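Local coordinates for protein glycoside Hydrolase (PDB 5TA0) that probably hydrolyses agarose-type galactan chains, as a glycoside hydrolase of a gut bacterium that binds a neoagaro-oligosaccharide on its alpha/beta barrel, at residues A[87-90]-A[91-95]; A[209-212]-A[213-216]; A[308-311]-A[312-316]; A[336-339]-A[340-344]. One frame throughout, in Å; residues are numbered along the deposited sequence. Where two conformers were deposited one is given.

How the contacts relate
All four contacts are local and belong to the sugar-binding alpha/beta barrel, built on a parallel sheet whose strands run in chain order. Contact 1 covers most of helix 86-94 and its end, after strand 80-84. Contact 2 turns the chain between helices 204-210 and 219-236, contact 3 closes helix 298-315, and contact 4 opens helix 340-358 after strand 321-326. None touches another: the centres of contacts 1 and 2, the closest pair, are about 25 Å apart, while those of contacts 3 and 4, on opposite sides of the chain's centre, are about 41 Å apart. Contact 1 reaches the bound sugar through K89, whereas contacts 3 and 4 join the barrel to neighbouring beta-sheets.

Contact 1 (A[87-90]-A[91-95]); sequences MIKT and VLRNV. With SO4 (sulfate ion), chain F.
The backbone oxygen K89 O receives the N-H of R93 at 2.9 Å, one of the regular alpha-helical i to i+4 bonds that hold together helix 86-94 of the barrel. The aliphatic root of R93 covers the same oxygen, with R93 CG 3.3 Å from K89 O. K89 and R93 run side by side and point the same way, which suits long side chains: their carbon stems can pack while their charged ends stay apart, K89 NZ and R93 NH2 being separated by 5.7 Å in one R93 conformer. The lysine is fully stretched, its CG set opposite the backbone nitrogen (chi1 -167°), carrying NZ to a hydrogen bond with Q141 beside a bound galactose unit. L92 N meets I88 O at 2.9 Å, almost straight at 174°. The branched I88 and L92 suit the buried face, where they pack on helix 170-183. V91 turns to N117 and L110 of helix 107-123, while its CG2 lies 3.5 Å from M87 O. A sulfate, probably from the crystallisation liquor, brings its O2 to 3.0 Å from T90 OG1; OG1 also hydrogen-bonds G86 O, so the choice of its single proton is not settled. Toward the C-terminal end the regular bonding weakens: N94 N to T90 O is weak, and V91 O accepts two N-H groups, N94 N at 3.2 Å and V95 N at 2.9 Å.

Contact 2 (A[209-212]-A[213-216]); sequences YDKP and KAPK
The aromatic ring of Y209 has K216 lying across one face and D210 OD1 at its edge, in the ring plane. K216 CG stands over the middle of the ring, 3.5 Å from the centroid of Y209 and only 5° off the normal, a close CH-pi contact. The two side chains cross at about a right angle, and K216 CB adds to the cover at 3.6 Å from Y209 CE2. K216 is modelled in two conformers, and in this one the lysine is straight as far as CE and then bends (chi4 -74°), which turns its ammonium back to Y209 O, where K216 NZ donates at 2.8 Å nearly along the C=O axis. A long side chain with a charged end suits the place: its methylenes lie on the ring while its nitrogen serves a carbonyl near the C-terminal end of helix 204-210. D210 is held mainly from elsewhere, by a salt bridge to R263.

At the other end of the loop, A214 N donates to K211 O at 3.0 Å, approaching from well above the carbonyl plane. The small A214 CB points inward and fits 3.5 Å from Y209 C, also touching K211 CG at 3.9 Å; K211 itself sends NZ to D207 in a salt bridge. P212, with its fixed phi, suits the second turn position, and K213 takes the positive phi (64°) of the third. From K211 to A214 the chain thus makes a type II beta turn, which reverses it at the surface between helices 204-210 and 219-236.

Contact 3 (A[308-311]-A[312-316]); sequences EQYS and MIKLG
K314 begins on the ring of Y310, one helical turn back. Its CB lies over one face, 4.1 Å from the Y310 ring centroid and shifted toward the rim near CZ, in a CH-pi contact; the same CB is 3.5 Å from Y310 O. CG and CD then pass the phenol oxygen, each 4.1 Å from Y310 OH, and NZ leads away from the helix. With CG opposite the backbone nitrogen (chi1 178°), a bend at chi2 (61°) and an extended chain beyond, the lysine runs alongside the tyrosine, pointing the same way. A lysine fits because its stem is apolar and its end can leave the surface, while the tyrosine hydroxyl is taken up by D269 and K265 of helix 264-271.

Across the next strip of the helix, Q309 and I313 cross obliquely, Q309 NE2 lying 3.7 Å from I313 CD1. The amide is needed elsewhere: NE2 donates to A532 O. E308, a buried residue one turn before M312, is similarly occupied by R360, K529 and Y531.

Near the C-terminal end, S311 O is gripped twice, by L315 N at 2.8 Å and, weakly, by G316 N at 3.1 Å. Glycine readily takes the positive phi (78°) with which G316 leaves the helix. The whole is the C-terminal end of helix 298-315, the helix that links strands 277-285 and 321-326 in a beta-alpha-beta crossover of the barrel and also packs on strand 523-538.

Contact 4 (A[336-339]-A[340-344]); sequences KPWS and PYRDW
A serine N-cap starts helix 340-358 here: S339 OG accepts the N-H of R342 at 3.0 Å, at 160°. The hydroxyl lies between the backbone nitrogen and the carbonyl carbon (chi1 64°), which turns it over the first turn, and S339 O takes D343 N at 3.3 Å. Serine is short enough to reach back in this way, and P340, which has no N-H to satisfy, is well placed in the first turn.

W338, just before the cap, is held on two sides. P340 CD sits over one face of its six-membered ring, 3.9 Å from the centroid in a CH-pi contact. At the indole edge W338 NE1 donates to D343 OD2 at 2.8 Å, nearly straight and in the ring plane, though OD2 is approached from above the carboxylate plane. OD2 also receives E409 N; these donors and the nearby helix start probably favour the charged form of D343.

R342 bends at chi3 (68°) so that its guanidinium returns to the preceding loop. R342 NH2 reaches K336 O at 2.9 Å in a bent bond, from well above the carbonyl plane, and also bonds Y333 O, while a water joins R342 NH1 to K336 O.

On the side of the neighbouring nine-stranded sheet, P340 and W344 rest on P488 of strand 487-495, and Y341 and W344 on L480 of strand 472-481, seating this barrel helix against the edge of that sheet.

Contact 1 (A[87-90]-A[91-95])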
loop_
_atom_site.group_PDB
_atom_site.type_symbol
_atom_site.label_atom_id
_atom_site.label_comp_id
_atom_site.label_asym_id
_atom_site.label_seq_id
_atom_site.Cartn_x
_atom_site.Cartn_y
_atom_site.Cartn_z
ATOM N N MET A 87 12.998 -6.140 -17.302
ATOM C CA MET A 87 14.146 -5.759 -18.118
ATOM C C MET A 87 15.442 -6.087 -17.388
ATOM O O MET A 87 16.374 -6.675 -17.981
ATOM C CB MET A 87 14.102 -4.280 -18.483
ATOM C CG MET A 87 15.244 -3.882 -19.421
ATOM S SD MET A 87 15.302 -2.163 -19.956
ATOM C CE MET A 87 14.038 -2.169 -21.188
ATOM N N ILE A 88 15.527 -5.721 -16.115
ATOM C CA ILE A 88 16.726 -6.006 -15.339
ATOM C C ILE A 88 16.948 -7.534 -15.235
ATOM O O ILE A 88 18.097 -8.009 -15.308
ATOM C CB ILE A 88 16.757 -5.245 -13.993
ATOM C CG1 ILE A 88 18.145 -5.334 -13.350
ATOM C CG2 ILE A 88 15.659 -5.711 -13.033
ATOM C CD1 ILE A 88 18.294 -4.450 -12.143
ATOM N N LYS A 89 15.872 -8.315 -15.106
ATOM C CA LYS A 89 16.031 -9.776 -15.058
ATOM C C LYS A 89 16.617 -10.310 -16.350
ATOM O O LYS A 89 17.502 -11.155 -16.316
ATOM C CB LYS A 89 14.679 -10.448 -14.819
ATOM C CG LYS A 89 14.829 -11.921 -14.454
ATOM C CD LYS A 89 13.468 -12.559 -14.251
ATOM C CE LYS A 89 13.542 -13.909 -13.588
ATOM N NZ LYS A 89 12.192 -14.537 -13.710
ATOM N N THR A 90 16.118 -9.840 -17.490
ATOM C CA THR A 90 16.635 -10.297 -18.784
ATOM C C THR A 90 18.113 -9.973 -18.944
ATOM O O THR A 90 18.899 -10.814 -19.419
ATOM C CB THR A 90 15.794 -9.745 -19.943
ATOM O OG1 THR A 90 14.440 -10.216 -19.797
ATOM C CG2 THR A 90 16.329 -10.196 -21.271
ATOM N N VAL A 91 18.523 -8.795 -18.507
ATOM C CA VAL A 91 19.939 -8.455 -18.582
ATOM C C VAL A 91 20.745 -9.360 -17.660
ATOM O O VAL A 91 21.744 -9.941 -18.085
ATOM C CB VAL A 91 20.183 -6.966 -18.282
ATOM C CG1 VAL A 91 21.679 -6.691 -18.133
ATOM C CG2 VAL A 91 19.550 -6.113 -19.377
ATOM N N LEU A 92 20.329 -9.526 -16.398
ATOM C CA LEU A 92 21.046 -10.427 -15.504
ATOM C C LEU A 92 21.156 -11.857 -16.011
ATOM O O LEU A 92 22.207 -12.489 -15.891
ATOM C CB LEU A 92 20.401 -10.441 -14.104
ATOM C CG LEU A 92 21.096 -11.311 -13.057
ATOM C CD1 LEU A 92 22.561 -10.928 -12.871
ATOM C CD2 LEU A 92 20.350 -11.195 -11.734
ATOM N N ARG A 93 20.078 -12.371 -16.579
ATOM C CA ARG A 93 20.069 -13.763 -17.015
ATOM C C ARG A 93 20.904 -14.017 -18.265
ATOM O O ARG A 93 21.233 -15.168 -18.545
ATOM C CB ARG A 93 18.649 -14.248 -17.245
ATOM C CG ARG A 93 17.862 -14.387 -15.955
ATOM C CD ARG A 93 16.644 -15.252 -16.180
ATOM N NE ARG A 93 16.976 -16.658 -16.089
ATOM C CZ ARG A 93 16.331 -17.631 -16.720
ATOM N NH1 ARG A 93 16.715 -18.875 -16.544
ATOM N NH2 ARG A 93 15.321 -17.366 -17.534
ATOM N N ASN A 94 21.245 -12.953 -18.994
ATOM C CA ASN A 94 22.009 -13.073 -20.239
ATOM C C ASN A 94 23.383 -12.468 -20.234
ATOM O O ASN A 94 24.123 -12.719 -21.177
ATOM C CB ASN A 94 21.194 -12.473 -21.393
ATOM C CG ASN A 94 19.955 -13.290 -21.691
ATOM O OD1 ASN A 94 18.848 -13.022 -21.164
ATOM N ND2 ASN A 94 20.126 -14.323 -22.447
ATOM N N VAL A 95 23.754 -11.686 -19.227
ATOM C CA VAL A 95 25.069 -11.037 -19.221
ATOM C C VAL A 95 26.194 -12.053 -19.016
ATOM O O VAL A 95 26.088 -13.004 -18.240
ATOM C CB VAL A 95 25.080 -9.881 -18.201
ATOM C CG1 VAL A 95 25.035 -10.377 -16.751
ATOM C CG2 VAL A 95 26.264 -8.955 -18.431
HETATM S S SO4 F . 15.240 -13.932 -21.068
HETATM O O1 SO4 F . 15.855 -13.733 -19.732
HETATM O O2 SO4 F . 14.291 -12.809 -21.302
HETATM O O3 SO4 F . 16.260 -13.959 -22.125
HETATM O O4 SO4 F . 14.516 -15.241 -21.084
#

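Contact 2 (A[209-212]-A[213-216])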
loop_
_atom_site.group_PDB
_atom_site.type_symbol
_atom_site.label_atom_id
_atom_site.label_comp_id
_atom_site.label_asym_id
_atom_site.label_seq_id
_atom_site.Cartn_x
_atom_site.Cartn_y
_atom_site.Cartn_z
ATOM N N TYR A 209 12.114 -19.301 2.552
ATOM C CA TYR A 209 11.585 -19.970 3.743
ATOM C C TYR A 209 10.211 -20.575 3.617
ATOM O O TYR A 209 9.987 -21.660 4.157
ATOM C CB TYR A 209 11.580 -19.015 4.945
ATOM C CG TYR A 209 11.872 -19.766 6.193
ATOM C CD1 TYR A 209 10.860 -20.372 6.939
ATOM C CD2 TYR A 209 13.195 -19.966 6.576
ATOM C CE1 TYR A 209 11.166 -21.132 8.072
ATOM C CE2 TYR A 209 13.507 -20.692 7.686
ATOM C CZ TYR A 209 12.516 -21.276 8.419
ATOM O OH TYR A 209 12.895 -21.985 9.527
ATOM N N ASP A 210 9.273 -19.887 2.961
ATOM C CA ASP A 210 7.842 -20.225 3.106
ATOM C C ASP A 210 7.218 -21.012 1.985
ATOM O O ASP A 210 6.228 -21.712 2.234
ATOM C CB ASP A 210 7.029 -18.941 3.349
ATOM C CG ASP A 210 7.508 -18.205 4.561
ATOM O OD1 ASP A 210 7.847 -18.839 5.574
ATOM O OD2 ASP A 210 7.548 -16.952 4.533
ATOM N N LYS A 211 7.701 -20.886 0.763
ATOM C CA LYS A 211 7.073 -21.599 -0.358
ATOM C C LYS A 211 7.254 -23.110 -0.201
ATOM O O LYS A 211 8.134 -23.566 0.520
ATOM C CB LYS A 211 7.647 -21.159 -1.709
ATOM C CG LYS A 211 9.086 -21.585 -1.988
ATOM C CD LYS A 211 9.484 -21.204 -3.395
ATOM C CE LYS A 211 10.889 -21.700 -3.664
ATOM N NZ LYS A 211 11.354 -21.319 -5.023
ATOM N N PRO A 212 6.438 -23.893 -0.925
ATOM C CA PRO A 212 6.660 -25.333 -0.919
ATOM C C PRO A 212 8.087 -25.665 -1.351
ATOM O O PRO A 212 8.584 -25.083 -2.293
ATOM C CB PRO A 212 5.635 -25.825 -1.954
ATOM C CG PRO A 212 4.522 -24.840 -1.838
ATOM C CD PRO A 212 5.237 -23.525 -1.692
ATOM N N LYS A 213 8.729 -26.571 -0.622
ATOM C CA LYS A 213 10.106 -27.007 -0.933
ATOM C C LYS A 213 11.159 -25.884 -0.821
ATOM O O LYS A 213 12.244 -25.975 -1.387
ATOM C CB LYS A 213 10.195 -27.666 -2.316
ATOM C CG LYS A 213 9.100 -28.695 -2.621
ATOM C CD LYS A 213 9.526 -30.126 -2.330
ATOM C CE LYS A 213 10.320 -30.731 -3.480
ATOM N NZ LYS A 213 10.747 -32.130 -3.176
ATOM N N ALA A 214 10.837 -24.831 -0.076
ATOM C CA ALA A 214 11.819 -23.792 0.219
ATOM C C ALA A 214 13.023 -24.398 0.941
ATOM O O ALA A 214 12.864 -25.350 1.706
ATOM C CB ALA A 214 11.188 -22.698 1.061
ATOM N N PRO A 215 14.217 -23.826 0.757
ATOM C CA PRO A 215 15.411 -24.395 1.399
ATOM C C PRO A 215 15.518 -24.092 2.883
ATOM O O PRO A 215 16.268 -24.757 3.585
ATOM C CB PRO A 215 16.561 -23.760 0.621
ATOM C CG PRO A 215 15.991 -22.451 0.136
ATOM C CD PRO A 215 14.583 -22.798 -0.240
ATOM N N LYS A 216 14.756 -23.106 3.358
ATOM C CA LYS A 216 14.824 -22.654 4.744
ATOM C C LYS A 216 16.261 -22.331 5.132
ATOM O O LYS A 216 16.787 -22.773 6.153
ATOM C CB LYS A 216 14.102 -23.613 5.702
ATOM C CG LYS A 216 12.586 -23.508 5.543
ATOM C CD LYS A 216 11.864 -24.526 6.394
ATOM C CE LYS A 216 10.485 -24.808 5.832
ATOM N NZ LYS A 216 9.537 -23.689 6.076
#

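Contact 3 (A[308-311]-A[312-316])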
loop_
_atom_site.group_PDB
_atom_site.type_symbol
_atom_site.label_atom_id
_atom_site.label_comp_id
_atom_site.label_asym_id
_atom_site.label_seq_id
_atom_site.Cartn_x
_atom_site.Cartn_y
_atom_site.Cartn_z
ATOM N N GLU A 308 5.976 1.017 12.411
ATOM C CA GLU A 308 6.277 2.391 12.844
ATOM C C GLU A 308 6.758 2.444 14.289
ATOM O O GLU A 308 7.748 3.120 14.575
ATOM C CB GLU A 308 5.049 3.269 12.707
ATOM C CG GLU A 308 4.635 3.531 11.271
ATOM C CD GLU A 308 3.298 4.243 11.144
ATOM O OE1 GLU A 308 2.825 4.379 9.975
ATOM O OE2 GLU A 308 2.664 4.619 12.166
ATOM N N GLN A 309 6.054 1.745 15.185
ATOM C CA GLN A 309 6.412 1.818 16.602
ATOM C C GLN A 309 7.789 1.233 16.883
ATOM O O GLN A 309 8.568 1.820 17.652
ATOM C CB GLN A 309 5.362 1.100 17.451
ATOM C CG GLN A 309 5.697 0.964 18.943
ATOM C CD GLN A 309 5.644 2.281 19.692
ATOM O OE1 GLN A 309 4.580 2.769 20.052
ATOM N NE2 GLN A 309 6.800 2.857 19.922
ATOM N N TYR A 310 8.100 0.081 16.275
ATOM C CA TYR A 310 9.424 -0.507 16.514
ATOM C C TYR A 310 10.527 0.303 15.839
ATOM O O TYR A 310 11.631 0.459 16.394
ATOM C CB TYR A 310 9.505 -2.001 16.207
ATOM C CG TYR A 310 10.805 -2.572 16.674
ATOM C CD1 TYR A 310 11.778 -2.996 15.777
ATOM C CD2 TYR A 310 11.126 -2.581 18.018
ATOM C CE1 TYR A 310 13.011 -3.455 16.209
ATOM C CE2 TYR A 310 12.332 -3.053 18.470
ATOM C CZ TYR A 310 13.279 -3.484 17.574
ATOM O OH TYR A 310 14.498 -3.935 18.012
ATOM N N SER A 311 10.244 0.880 14.661
ATOM C CA SER A 311 11.183 1.812 14.060
ATOM C C SER A 311 11.489 2.983 14.992
ATOM O O SER A 311 12.639 3.370 15.151
ATOM C CB SER A 311 10.664 2.299 12.714
ATOM O OG SER A 311 10.492 1.226 11.800
ATOM N N MET A 312 10.450 3.523 15.622
ATOM C CA MET A 312 10.705 4.584 16.610
ATOM C C MET A 312 11.592 4.111 17.751
ATOM O O MET A 312 12.556 4.767 18.099
ATOM C CB MET A 312 9.380 5.124 17.163
ATOM C CG MET A 312 8.670 6.040 16.182
ATOM S SD MET A 312 9.484 7.625 15.863
ATOM C CE MET A 312 9.306 8.379 17.477
ATOM N N ILE A 313 11.292 2.951 18.315
ATOM C CA ILE A 313 12.072 2.456 19.462
ATOM C C ILE A 313 13.542 2.219 19.074
ATOM O O ILE A 313 14.455 2.679 19.748
ATOM C CB ILE A 313 11.445 1.173 20.036
ATOM C CG1 ILE A 313 10.127 1.497 20.753
ATOM C CG2 ILE A 313 12.408 0.414 20.972
ATOM C CD1 ILE A 313 9.235 0.320 20.988
ATOM N N LYS A 314 13.770 1.513 17.970
ATOM C CA LYS A 314 15.115 1.093 17.603
ATOM C C LYS A 314 15.871 2.132 16.813
ATOM O O LYS A 314 17.070 2.371 17.086
ATOM C CB LYS A 314 15.036 -0.218 16.812
ATOM C CG LYS A 314 16.367 -0.761 16.307
ATOM C CD LYS A 314 17.347 -1.095 17.430
ATOM C CE LYS A 314 18.629 -1.638 16.838
ATOM N NZ LYS A 314 19.638 -1.954 17.890
ATOM N N LEU A 315 15.240 2.695 15.769
ATOM C CA LEU A 315 15.916 3.660 14.893
ATOM C C LEU A 315 15.729 5.111 15.337
ATOM O O LEU A 315 16.433 5.993 14.869
ATOM C CB LEU A 315 15.416 3.536 13.448
ATOM C CG LEU A 315 15.469 2.114 12.876
ATOM C CD1 LEU A 315 14.862 2.117 11.472
ATOM C CD2 LEU A 315 16.907 1.604 12.857
ATOM N N GLY A 316 14.729 5.362 16.169
ATOM C CA GLY A 316 14.384 6.731 16.573
ATOM C C GLY A 316 13.603 7.528 15.565
ATOM O O GLY A 316 13.461 8.744 15.737
#

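Contact 4 (A[336-339]-A[340-344])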
loop_
_atom_site.group_PDB
_atom_site.type_symbol
_atom_site.label_atom_id
_atom_site.label_comp_id
_atom_site.label_asym_id
_atom_site.label_seq_id
_atom_site.Cartn_x
_atom_site.Cartn_y
_atom_site.Cartn_z
ATOM N N LYS A 336 -9.084 -20.304 -12.813
ATOM C CA LYS A 336 -10.213 -20.056 -13.689
ATOM C C LYS A 336 -9.827 -18.993 -14.704
ATOM O O LYS A 336 -8.896 -18.213 -14.474
ATOM C CB LYS A 336 -11.408 -19.566 -12.874
ATOM C CG LYS A 336 -12.092 -20.644 -12.052
ATOM C CD LYS A 336 -13.016 -20.012 -11.031
ATOM C CE LYS A 336 -14.168 -20.901 -10.626
ATOM N NZ LYS A 336 -15.335 -20.025 -10.366
ATOM N N PRO A 337 -10.552 -18.930 -15.830
ATOM C CA PRO A 337 -10.349 -17.841 -16.776
ATOM C C PRO A 337 -10.819 -16.517 -16.170
ATOM O O PRO A 337 -11.374 -16.493 -15.066
ATOM C CB PRO A 337 -11.212 -18.250 -17.975
ATOM C CG PRO A 337 -12.282 -19.095 -17.383
ATOM C CD PRO A 337 -11.651 -19.830 -16.261
ATOM N N TRP A 338 -10.596 -15.435 -16.889
ATOM C CA TRP A 338 -11.025 -14.108 -16.436
ATOM C C TRP A 338 -12.520 -14.056 -16.155
ATOM O O TRP A 338 -13.318 -14.705 -16.847
ATOM C CB TRP A 338 -10.612 -13.048 -17.463
ATOM C CG TRP A 338 -11.185 -11.705 -17.186
ATOM C CD1 TRP A 338 -10.707 -10.762 -16.308
ATOM C CD2 TRP A 338 -12.380 -11.166 -17.751
ATOM N NE1 TRP A 338 -11.547 -9.676 -16.304
ATOM C CE2 TRP A 338 -12.581 -9.895 -17.179
ATOM C CE3 TRP A 338 -13.330 -11.653 -18.677
ATOM C CZ2 TRP A 338 -13.680 -9.094 -17.507
ATOM C CZ3 TRP A 338 -14.391 -10.855 -19.017
ATOM C CH2 TRP A 338 -14.563 -9.583 -18.444
ATOM N N SER A 339 -12.910 -13.293 -15.147
ATOM C CA SER A 339 -14.306 -12.907 -14.980
ATOM C C SER A 339 -14.440 -11.511 -14.415
ATOM O O SER A 339 -13.563 -11.045 -13.670
ATOM C CB SER A 339 -15.060 -13.868 -14.073
ATOM O OG SER A 339 -14.554 -13.849 -12.756
ATOM N N PRO A 340 -15.570 -10.856 -14.676
ATOM C CA PRO A 340 -15.837 -9.604 -14.005
ATOM C C PRO A 340 -15.842 -9.755 -12.487
ATOM O O PRO A 340 -15.361 -8.851 -11.776
ATOM C CB PRO A 340 -17.223 -9.218 -14.528
ATOM C CG PRO A 340 -17.262 -9.814 -15.910
ATOM C CD PRO A 340 -16.536 -11.112 -15.771
ATOM N N TYR A 341 -16.358 -10.862 -11.969
ATOM C CA TYR A 341 -16.389 -11.082 -10.530
ATOM C C TYR A 341 -14.984 -11.123 -9.916
ATOM O O TYR A 341 -14.731 -10.533 -8.834
ATOM C CB TYR A 341 -17.154 -12.356 -10.176
ATOM C CG TYR A 341 -17.240 -12.605 -8.703
ATOM C CD1 TYR A 341 -17.986 -11.770 -7.875
ATOM C CD2 TYR A 341 -16.565 -13.663 -8.122
ATOM C CE1 TYR A 341 -18.060 -11.992 -6.513
ATOM C CE2 TYR A 341 -16.631 -13.898 -6.758
ATOM C CZ TYR A 341 -17.385 -13.062 -5.950
ATOM O OH TYR A 341 -17.429 -13.327 -4.601
ATOM N N ARG A 342 -14.053 -11.821 -10.568
ATOM C CA ARG A 342 -12.703 -11.861 -10.028
ATOM C C ARG A 342 -12.103 -10.451 -9.964
ATOM O O ARG A 342 -11.452 -10.110 -8.975
ATOM C CB ARG A 342 -11.838 -12.796 -10.849
ATOM C CG ARG A 342 -10.516 -13.103 -10.165
ATOM C CD ARG A 342 -9.704 -14.130 -10.901
ATOM N NE ARG A 342 -9.204 -13.644 -12.176
ATOM C CZ ARG A 342 -8.731 -14.423 -13.140
ATOM N NH1 ARG A 342 -8.321 -13.883 -14.276
ATOM N NH2 ARG A 342 -8.684 -15.742 -12.995
ATOM N N ASP A 343 -12.370 -9.635 -10.973
ATOM C CA ASP A 343 -11.947 -8.221 -10.938
ATOM C C ASP A 343 -12.597 -7.465 -9.769
ATOM O O ASP A 343 -11.918 -6.671 -9.103
ATOM C CB ASP A 343 -12.238 -7.510 -12.244
ATOM C CG ASP A 343 -11.287 -7.850 -13.377
ATOM O OD1 ASP A 343 -10.248 -8.495 -13.150
ATOM O OD2 ASP A 343 -11.626 -7.464 -14.522
ATOM N N TRP A 344 -13.882 -7.694 -9.485
ATOM C CA TRP A 344 -14.548 -7.090 -8.325
ATOM C C TRP A 344 -13.819 -7.433 -7.020
ATOM O O TRP A 344 -13.587 -6.568 -6.161
ATOM C CB TRP A 344 -16.023 -7.511 -8.224
ATOM C CG TRP A 344 -16.629 -7.249 -6.894
ATOM C CD1 TRP A 344 -16.950 -8.170 -5.938
ATOM C CD2 TRP A 344 -16.905 -5.970 -6.309
ATOM N NE1 TRP A 344 -17.445 -7.558 -4.824
ATOM C CE2 TRP A 344 -17.425 -6.203 -5.017
ATOM C CE3 TRP A 344 -16.772 -4.646 -6.754
ATOM C CZ2 TRP A 344 -17.828 -5.165 -4.170
ATOM C CZ3 TRP A 344 -17.152 -3.609 -5.889
ATOM C CH2 TRP A 344 -17.675 -3.883 -4.620
HETATM O O HOH W 1 -7.063 -16.024 -15.841
#